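Local coordinates for catechol 2,3-dioxygenase (Rhodococcus sp., PDB 2WL9), which probably catalyses the iron-dependent extradiol cleavage of catechol rings by molecular oxygen, a step in the breakdown of aromatic hydrocarbons, at residues R47-I52 and G121-T126; E159-Y164 and L199-G204; G11-N16 and H55-D60. All coordinates share one frame; numbering follows the deposited sequence. Where two conformers were deposited one is given.

How the contacts relate
Contacts 1 and 3 share strand 52-56; contact 2 stands apart. That strand leads from contact 1 into contact 3, the segments of the two contacts alternate along the chain, and they touch where Ile-52 CG2 packs on Leu-12 CD2. Contact 2, on the opposite side of the chain's centre from contact 1, lies about 13 Å from it and about 12 Å from contact 3, nearest atoms in both cases. Contact 1 is a mostly buried meeting of two loops at a subunit interface, mixing backbone bonds with ring and guanidinium packing. Contact 2 is almost wholly apolar helix-on-sheet core, with one threonine hydroxyl at a ring edge. Contact 3, partly buried, relies on backbone hydrogen bonds and two aspartates.

Contact 1: R47-I52 and G121-T126; sequences RWHHRI and GPQVDT
Arg-47 and Val-124 meet beside a single beta bridge, Trp-48 with Val-124, that ties the loop before strand 52-56 to the loop leaving strand 115-120. The first loop joins the last two strands, 40-44 and 52-56, of the N-terminal beta-alpha-beta-beta-beta module of vicinal oxygen chelate type. A backbone bond lies on each flank: Asp-125 N gives to Arg-47 O at 2.9 Å, and His-49 N to Gln-123 O, nearly straight (170° at the hydrogen).

The arginine keeps to the valine along its length: CB already lies 3.7 Å from Val-124 CG1, CG runs on to CD, and a bend at chi3 (-35°) turns the guanidinium back over the same methyl, which sits above one face, 3.6 Å from Arg-47 CZ. At the tip, NH1 makes a weak bond to a water that Thr-126 OG1 also holds, while NH2 forms a salt bridge with Glu-276 of the second subunit.

The tryptophan is layered. Pro-122 CB stands almost on the normal of its six-membered ring, 3.6 Å from the centroid, a CH-pi contact; Arg-51 spreads its guanidinium across the opposite face.

His-49 NE2 bonds to Asp-35; His-49 ND1 and His-50 ND1 are hydrogen-bonded, either possibly the donor. Asp-125 OD2 is at the His-49 edge, 3.2 Å from CD2, its carboxylate nearly perpendicular to the ring. Gln-123 NE2 meets the syn lone pair of Asp-125 OD1 at 2.9 Å.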
loop_
_atom_site.group_PDB
_atom_site.type_symbol
_atom_site.label_atom_id
_atom_site.label_comp_id
_atom_site.label_asym_id
_atom_site.label_seq_id
_atom_site.Cartn_x
_atom_site.Cartn_y
_atom_site.Cartn_z
ATOM N N ARG C 47 9.177 -25.598 9.611
ATOM C CA ARG C 47 9.995 -25.351 10.808
ATOM C C ARG C 47 9.845 -26.410 11.915
ATOM O O ARG C 47 10.812 -26.716 12.619
ATOM C CB ARG C 47 9.621 -24.001 11.404
ATOM C CG ARG C 47 10.476 -22.804 11.022
ATOM C CD ARG C 47 10.224 -21.679 12.054
ATOM N NE ARG C 47 8.826 -21.705 12.490
ATOM C CZ ARG C 47 8.362 -21.269 13.662
ATOM N NH1 ARG C 47 9.165 -20.723 14.575
ATOM N NH2 ARG C 47 7.070 -21.378 13.916
ATOM N N TRP C 48 8.627 -26.923 12.093
ATOM C CA TRP C 48 8.333 -27.919 13.129
ATOM C C TRP C 48 9.221 -29.141 12.968
ATOM O O TRP C 48 9.527 -29.546 11.846
ATOM C CB TRP C 48 6.880 -28.396 13.037
ATOM C CG TRP C 48 5.819 -27.406 13.428
ATOM C CD1 TRP C 48 5.854 -26.035 13.297
ATOM C CD2 TRP C 48 4.522 -27.726 13.946
ATOM N NE1 TRP C 48 4.672 -25.488 13.752
ATOM C CE2 TRP C 48 3.837 -26.505 14.148
ATOM C CE3 TRP C 48 3.882 -28.930 14.289
ATOM C CZ2 TRP C 48 2.529 -26.453 14.664
ATOM C CZ3 TRP C 48 2.586 -28.880 14.804
ATOM C CH2 TRP C 48 1.924 -27.648 14.987
ATOM N N HIS C 49 9.627 -29.730 14.090
ATOM C CA HIS C 49 10.369 -30.987 14.063
ATOM C C HIS C 49 9.727 -31.951 13.060
ATOM O O HIS C 49 10.431 -32.561 12.241
ATOM C CB HIS C 49 10.415 -31.614 15.459
ATOM C CG HIS C 49 11.011 -32.986 15.478
ATOM N ND1 HIS C 49 10.242 -34.130 15.447
ATOM C CD2 HIS C 49 12.300 -33.400 15.509
ATOM C CE1 HIS C 49 11.029 -35.190 15.465
ATOM N NE2 HIS C 49 12.283 -34.774 15.510
ATOM N N HIS C 50 8.396 -32.055 13.101
ATOM C CA HIS C 50 7.656 -32.927 12.180
ATOM C C HIS C 50 6.174 -32.568 12.066
ATOM O O HIS C 50 5.605 -31.941 12.969
ATOM C CB HIS C 50 7.766 -34.395 12.619
ATOM C CG HIS C 50 7.009 -34.699 13.874
ATOM N ND1 HIS C 50 7.528 -34.469 15.127
ATOM C CD2 HIS C 50 5.764 -35.194 14.067
ATOM C CE1 HIS C 50 6.640 -34.813 16.040
ATOM N NE2 HIS C 50 5.558 -35.250 15.424
ATOM N N ARG C 51 5.555 -32.996 10.961
ATOM C CA ARG C 51 4.097 -32.944 10.829
ATOM C C ARG C 51 3.485 -34.349 10.845
ATOM O O ARG C 51 2.297 -34.515 11.128
ATOM C CB ARG C 51 3.657 -32.217 9.545
ATOM C CG ARG C 51 4.177 -30.773 9.324
ATOM C CD ARG C 51 4.212 -29.882 10.568
ATOM N NE ARG C 51 2.895 -29.543 11.090
ATOM C CZ ARG C 51 2.393 -28.310 11.208
ATOM N NH1 ARG C 51 3.078 -27.234 10.852
ATOM N NH2 ARG C 51 1.182 -28.158 11.715
ATOM N N ILE C 52 4.289 -35.353 10.510
ATOM C CA ILE C 52 3.814 -36.733 10.433
ATOM C C ILE C 52 4.814 -37.680 11.090
ATOM O O ILE C 52 6.020 -37.555 10.889
ATOM C CB ILE C 52 3.537 -37.186 8.953
ATOM C CG1 ILE C 52 2.606 -36.202 8.231
ATOM C CG2 ILE C 52 2.919 -38.597 8.904
ATOM C CD1 ILE C 52 2.477 -36.426 6.711
ATOM N N GLY C 121 2.241 -26.357 22.105
ATOM C CA GLY C 121 3.702 -26.293 22.175
ATOM C C GLY C 121 4.438 -27.334 21.344
ATOM O O GLY C 121 5.163 -28.172 21.900
ATOM N N PRO C 122 4.287 -27.284 20.007
ATOM C CA PRO C 122 5.086 -28.182 19.171
ATOM C C PRO C 122 6.565 -27.850 19.280
ATOM O O PRO C 122 6.922 -26.677 19.478
ATOM C CB PRO C 122 4.608 -27.858 17.755
ATOM C CG PRO C 122 4.125 -26.443 17.846
ATOM C CD PRO C 122 3.458 -26.377 19.187
ATOM N N GLN C 123 7.407 -28.879 19.172
ATOM C CA GLN C 123 8.845 -28.702 19.040
ATOM C C GLN C 123 9.146 -28.134 17.651
ATOM O O GLN C 123 8.768 -28.715 16.635
ATOM C CB GLN C 123 9.581 -30.039 19.242
ATOM C CG GLN C 123 11.105 -29.981 19.028
ATOM C CD GLN C 123 11.765 -31.359 19.005
ATOM O OE1 GLN C 123 11.303 -32.302 19.649
ATOM N NE2 GLN C 123 12.851 -31.477 18.256
ATOM N N VAL C 124 9.830 -26.999 17.630
ATOM C CA VAL C 124 10.217 -26.333 16.392
ATOM C C VAL C 124 11.742 -26.377 16.283
ATOM O O VAL C 124 12.462 -26.034 17.235
ATOM C CB VAL C 124 9.674 -24.871 16.365
ATOM C CG1 VAL C 124 9.986 -24.176 15.041
ATOM C CG2 VAL C 124 8.172 -24.865 16.613
ATOM N N ASP C 125 12.229 -26.852 15.136
ATOM C CA ASP C 125 13.655 -26.990 14.903
ATOM C C ASP C 125 14.111 -25.840 14.016
ATOM O O ASP C 125 14.520 -26.034 12.874
ATOM C CB ASP C 125 13.983 -28.354 14.277
ATOM C CG ASP C 125 13.770 -29.520 15.245
ATOM O OD1 ASP C 125 13.621 -29.291 16.473
ATOM O OD2 ASP C 125 13.770 -30.681 14.779
ATOM N N THR C 126 14.029 -24.632 14.568
ATOM C CA THR C 126 14.392 -23.423 13.846
ATOM C C THR C 126 15.842 -23.498 13.373
ATOM O O THR C 126 16.149 -23.079 12.254
ATOM C CB THR C 126 14.133 -22.164 14.714
ATOM O OG1 THR C 126 12.796 -22.214 15.221
ATOM C CG2 THR C 126 14.302 -20.871 13.901
HETATM O O HOH W 1 11.572 -19.919 15.821
HETATM O O HOH W 2 7.116 -30.916 15.740
#

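Contact 2: E159-Y164 and L199-G204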
loop_
_atom_site.group_PDB
_atom_site.type_symbol
_atom_site.label_atom_id
_atom_site.label_comp_id
_atom_site.label_asym_id
_atom_site.label_seq_id
_atom_site.Cartn_x
_atom_site.Cartn_y
_atom_site.Cartn_z
ATOM N N GLU C 159 -23.106 -37.019 15.120
ATOM C CA GLU C 159 -22.316 -37.069 16.355
ATOM C C GLU C 159 -20.911 -36.517 16.128
ATOM O O GLU C 159 -20.403 -35.755 16.948
ATOM C CB GLU C 159 -22.236 -38.492 16.922
ATOM C CG GLU C 159 -23.327 -38.816 17.933
ATOM C CD GLU C 159 -23.290 -40.258 18.412
ATOM O OE1 GLU C 159 -22.266 -40.950 18.205
ATOM O OE2 GLU C 159 -24.301 -40.700 18.999
ATOM N N ALA C 160 -20.303 -36.911 15.012
ATOM C CA ALA C 160 -19.009 -36.385 14.585
ATOM C C ALA C 160 -19.038 -34.857 14.439
ATOM O O ALA C 160 -18.117 -34.169 14.883
ATOM C CB ALA C 160 -18.583 -37.037 13.279
ATOM N N THR C 161 -20.095 -34.327 13.831
ATOM C CA THR C 161 -20.200 -32.875 13.674
ATOM C C THR C 161 -20.275 -32.180 15.034
ATOM O O THR C 161 -19.545 -31.218 15.270
ATOM C CB THR C 161 -21.370 -32.447 12.757
ATOM O OG1 THR C 161 -21.328 -33.204 11.547
ATOM C CG2 THR C 161 -21.251 -30.974 12.406
ATOM N N ARG C 162 -21.126 -32.687 15.928
ATOM C CA ARG C 162 -21.259 -32.133 17.282
ATOM C C ARG C 162 -19.945 -32.184 18.068
ATOM O O ARG C 162 -19.575 -31.214 18.737
ATOM C CB ARG C 162 -22.355 -32.854 18.077
ATOM C CG ARG C 162 -23.756 -32.715 17.508
ATOM C CD ARG C 162 -24.779 -33.350 18.434
ATOM N NE ARG C 162 -26.055 -33.577 17.757
ATOM C CZ ARG C 162 -26.488 -34.763 17.334
ATOM N NH1 ARG C 162 -25.760 -35.859 17.516
ATOM N NH2 ARG C 162 -27.666 -34.856 16.731
ATOM N N PHE C 163 -19.251 -33.320 17.980
ATOM C CA PHE C 163 -17.952 -33.495 18.629
ATOM C C PHE C 163 -16.954 -32.439 18.159
ATOM O O PHE C 163 -16.367 -31.720 18.968
ATOM C CB PHE C 163 -17.414 -34.909 18.366
ATOM C CG PHE C 163 -15.991 -35.121 18.819
ATOM C CD1 PHE C 163 -15.700 -35.323 20.165
ATOM C CD2 PHE C 163 -14.947 -35.139 17.896
ATOM C CE1 PHE C 163 -14.392 -35.526 20.589
ATOM C CE2 PHE C 163 -13.627 -35.339 18.309
ATOM C CZ PHE C 163 -13.351 -35.536 19.663
ATOM N N TYR C 164 -16.770 -32.341 16.851
ATOM C CA TYR C 164 -15.808 -31.395 16.304
ATOM C C TYR C 164 -16.190 -29.929 16.520
ATOM O O TYR C 164 -15.307 -29.091 16.649
ATOM C CB TYR C 164 -15.468 -31.723 14.850
ATOM C CG TYR C 164 -14.617 -32.967 14.752
ATOM C CD1 TYR C 164 -13.285 -32.958 15.177
ATOM C CD2 TYR C 164 -15.147 -34.158 14.263
ATOM C CE1 TYR C 164 -12.503 -34.100 15.112
ATOM C CE2 TYR C 164 -14.373 -35.313 14.191
ATOM C CZ TYR C 164 -13.055 -35.274 14.616
ATOM O OH TYR C 164 -12.280 -36.403 14.539
ATOM N N LEU C 199 -10.761 -30.773 7.858
ATOM C CA LEU C 199 -11.428 -32.039 8.159
ATOM C C LEU C 199 -12.692 -32.207 7.335
ATOM O O LEU C 199 -13.449 -31.250 7.168
ATOM C CB LEU C 199 -11.783 -32.081 9.648
ATOM C CG LEU C 199 -12.457 -33.310 10.252
ATOM C CD1 LEU C 199 -11.577 -34.528 10.083
ATOM C CD2 LEU C 199 -12.731 -33.047 11.709
ATOM N N ALA C 200 -12.910 -33.424 6.825
ATOM C CA ALA C 200 -14.159 -33.780 6.158
ATOM C C ALA C 200 -14.547 -35.239 6.429
ATOM O O ALA C 200 -13.692 -36.068 6.753
ATOM C CB ALA C 200 -14.076 -33.511 4.655
ATOM N N PHE C 201 -15.843 -35.526 6.333
ATOM C CA PHE C 201 -16.377 -36.876 6.552
ATOM C C PHE C 201 -17.806 -37.013 5.997
ATOM O O PHE C 201 -18.394 -36.038 5.529
ATOM C CB PHE C 201 -16.318 -37.266 8.040
ATOM C CG PHE C 201 -16.794 -36.193 8.977
ATOM C CD1 PHE C 201 -15.886 -35.343 9.602
ATOM C CD2 PHE C 201 -18.151 -36.034 9.243
ATOM C CE1 PHE C 201 -16.323 -34.345 10.471
ATOM C CE2 PHE C 201 -18.597 -35.042 10.104
ATOM C CZ PHE C 201 -17.680 -34.194 10.722
ATOM N N GLY C 202 -18.357 -38.220 6.052
ATOM C CA GLY C 202 -19.691 -38.476 5.496
ATOM C C GLY C 202 -19.659 -38.706 3.997
ATOM O O GLY C 202 -20.606 -38.365 3.283
ATOM N N VAL C 203 -18.556 -39.285 3.526
ATOM C CA VAL C 203 -18.387 -39.663 2.122
ATOM C C VAL C 203 -18.793 -41.124 1.893
ATOM O O VAL C 203 -18.539 -41.698 0.827
ATOM C CB VAL C 203 -16.926 -39.448 1.646
ATOM C CG1 VAL C 203 -16.563 -37.961 1.670
ATOM C CG2 VAL C 203 -15.948 -40.270 2.494
ATOM N N GLY C 204 -19.417 -41.722 2.902
ATOM C CA GLY C 204 -19.874 -43.103 2.816
ATOM C C GLY C 204 -18.848 -44.119 3.292
ATOM O O GLY C 204 -17.795 -43.742 3.825
#
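Tyr-164 swings CG opposite its carbonyl carbon (chi1 -72°), which turns its ring to receive a methyl of Leu-199 squarely on one face. Phe-201 takes the crowded position between backbone N and carbonyl carbon (chi1 45°), placing its ring against the helix. This is helix-on-sheet packing: the helical segment 159-164 runs nearly antiparallel to strand 199-201, the axes of these short pieces 10.4 Å apart at closest. The order of strand, helix and further strands, with 199-201 returning parallel to 149-152, is that of the beta-alpha-beta-beta-beta module of the glyoxalase superfamily.

Leu-199 CD2 stands over the centre of the tyrosine, 3.4 Å from the Tyr-164 ring centroid and about equally far from all six ring carbons, a clear CH-pi contact. Phe-163 CD2 backs the opposite face, so the ring is sandwiched, and the Tyr-164 hydroxyl is hydrogen-bonded to Asp-110 OD2. Trp-67 touches both Tyr-164 and Leu-199. The side chain of Leu-199 is about 10 Å from the bound iron (III) ion.

Phe-201 is met differently. Ala-160 CB rests over one face, displaced toward the rim, 3.7 Å from Phe-201 CE2, and Tyr-164 CD2 comes within 4.0 Å of Phe-201 CE1. At the ring edge, in plane, Thr-161 OG1 lies 3.6 Å from Phe-201 CE2 while hydrogen-bonding to Val-157 O.

Contact 3: G11-N16 and H55-D60; sequences GLSVSN and HADGSD
The His-55 imidazole has Leu-12 O at its edge, in the ring plane, 3.5 Å from His-55 CD2; Tyr-64 meets the ring steeply inclined and hydrogen-bonds its NE2 through OH. The other flat groups are two carboxylates. Asp-57 turns its syn lone pair on OD2 to Ser-13 OG, at 2.7 Å, and takes Ser-59 N on OD1, at 2.8 Å, nearly in line with the C-O bond, which makes an Asx turn. Asp-60 OD1 is approached from above its plane (43° out of it) by Ser-15 N at 3.1 Å. A water and Ser-258 bond to the same oxygen; the bond from Ser-15 OG to Asp-60 OD2 is doubtful, since that serine has two conformers.

Underneath, strands 6-14 and 52-56, the first and last of the N-terminal beta-alpha-beta-beta-beta module, pair in parallel, with Ser-13 and His-55 sending their side chains to one face. His-55 N reaches Leu-12 O at 2.7 Å and His-55 O accepts from Val-14 N at 2.9 Å, both nearly straight at the hydrogen. Beyond Ala-56, the centre of an inverse gamma turn, the chain curls round the end of strand 6-14, and Gly-58 N closes on Val-14 O at 3.1 Å.

With each aspartate gripping a backbone N-H as well as other donors, several polar bonds hold the turn. The negative charge of the two carboxylates is probably eased by these donors and by solvent.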
loop_
_atom_site.group_PDB
_atom_site.type_symbol
_atom_site.label_atom_id
_atom_site.label_comp_id
_atom_site.label_asym_id
_atom_site.label_seq_id
_atom_site.Cartn_x
_atom_site.Cartn_y
_atom_site.Cartn_z
ATOM N N GLY C 11 -0.202 -39.222 13.171
ATOM C CA GLY C 11 0.570 -40.434 13.377
ATOM C C GLY C 11 -0.008 -41.483 12.456
ATOM O O GLY C 11 -1.228 -41.631 12.362
ATOM N N LEU C 12 0.873 -42.191 11.759
ATOM C CA LEU C 12 0.476 -43.187 10.780
ATOM C C LEU C 12 1.125 -44.528 11.110
ATOM O O LEU C 12 2.274 -44.569 11.555
ATOM C CB LEU C 12 0.924 -42.743 9.383
ATOM C CG LEU C 12 0.038 -41.964 8.399
ATOM C CD1 LEU C 12 -0.910 -40.944 9.029
ATOM C CD2 LEU C 12 0.900 -41.318 7.296
ATOM N N SER C 13 0.374 -45.612 10.906
ATOM C CA SER C 13 0.913 -46.973 10.976
ATOM C C SER C 13 1.255 -47.399 9.561
ATOM O O SER C 13 0.396 -47.344 8.682
ATOM C CB SER C 13 -0.132 -47.936 11.548
ATOM O OG SER C 13 -0.414 -47.654 12.906
ATOM N N VAL C 14 2.505 -47.793 9.329
ATOM C CA VAL C 14 2.952 -48.203 7.992
ATOM C C VAL C 14 3.655 -49.573 8.030
ATOM O O VAL C 14 4.168 -49.976 9.073
ATOM C CB VAL C 14 3.857 -47.128 7.320
ATOM C CG1 VAL C 14 3.141 -45.782 7.247
ATOM C CG2 VAL C 14 5.175 -46.972 8.058
ATOM N N SER C 15 3.657 -50.277 6.897
ATOM C CA SER C 15 4.301 -51.586 6.812
ATOM C C SER C 15 5.665 -51.508 6.135
ATOM O O SER C 15 6.502 -52.398 6.315
ATOM C CB SER C 15 3.402 -52.588 6.084
ATOM O OG SER C 15 3.100 -52.159 4.766
ATOM N N ASN C 16 5.865 -50.471 5.334
ATOM C CA ASN C 16 7.098 -50.261 4.597
ATOM C C ASN C 16 7.686 -48.869 4.693
ATOM O O ASN C 16 7.318 -48.028 3.956
ATOM C CB ASN C 16 6.853 -50.576 3.129
ATOM C CG ASN C 16 8.119 -50.608 2.274
ATOM O OD1 ASN C 16 9.130 -50.149 2.635
ATOM N ND2 ASN C 16 7.996 -51.158 1.124
ATOM N N HIS C 55 4.930 -44.863 12.122
ATOM C CA HIS C 55 5.188 -45.982 13.019
ATOM C C HIS C 55 5.309 -47.259 12.201
ATOM O O HIS C 55 4.334 -47.707 11.590
ATOM C CB HIS C 55 4.053 -46.123 14.027
ATOM C CG HIS C 55 3.928 -44.964 14.966
ATOM N ND1 HIS C 55 4.522 -44.947 16.207
ATOM C CD2 HIS C 55 3.262 -43.789 14.853
ATOM C CE1 HIS C 55 4.231 -43.812 16.818
ATOM N NE2 HIS C 55 3.464 -43.093 16.020
ATOM N N ALA C 56 6.510 -47.828 12.177
ATOM C CA ALA C 56 6.755 -49.067 11.446
ATOM C C ALA C 56 6.239 -50.243 12.259
ATOM O O ALA C 56 7.017 -50.989 12.866
ATOM C CB ALA C 56 8.233 -49.220 11.142
ATOM N N ASP C 57 4.920 -50.396 12.274
ATOM C CA ASP C 57 4.269 -51.431 13.073
ATOM C C ASP C 57 3.582 -52.513 12.237
ATOM O O ASP C 57 2.993 -53.437 12.789
ATOM C CB ASP C 57 3.275 -50.803 14.060
ATOM C CG ASP C 57 2.083 -50.156 13.371
ATOM O OD1 ASP C 57 1.832 -50.443 12.176
ATOM O OD2 ASP C 57 1.389 -49.361 14.034
ATOM N N GLY C 58 3.632 -52.385 10.912
ATOM C CA GLY C 58 3.087 -53.418 10.024
ATOM C C GLY C 58 1.657 -53.210 9.555
ATOM O O GLY C 58 1.201 -53.889 8.632
ATOM N N SER C 59 0.941 -52.292 10.200
ATOM C CA SER C 59 -0.387 -51.879 9.749
ATOM C C SER C 59 -0.238 -50.807 8.662
ATOM O O SER C 59 0.865 -50.337 8.412
ATOM C CB SER C 59 -1.195 -51.358 10.939
ATOM O OG SER C 59 -2.418 -50.777 10.527
ATOM N N ASP C 60 -1.334 -50.435 8.003
ATOM C CA ASP C 60 -1.291 -49.386 6.983
ATOM C C ASP C 60 -2.509 -48.481 7.075
ATOM O O ASP C 60 -3.400 -48.519 6.223
ATOM C CB ASP C 60 -1.150 -49.986 5.583
ATOM C CG ASP C 60 0.280 -50.359 5.257
ATOM O OD1 ASP C 60 1.162 -49.473 5.312
ATOM O OD2 ASP C 60 0.524 -51.542 4.956
HETATM O O HOH W 3 3.446 -48.924 4.012
#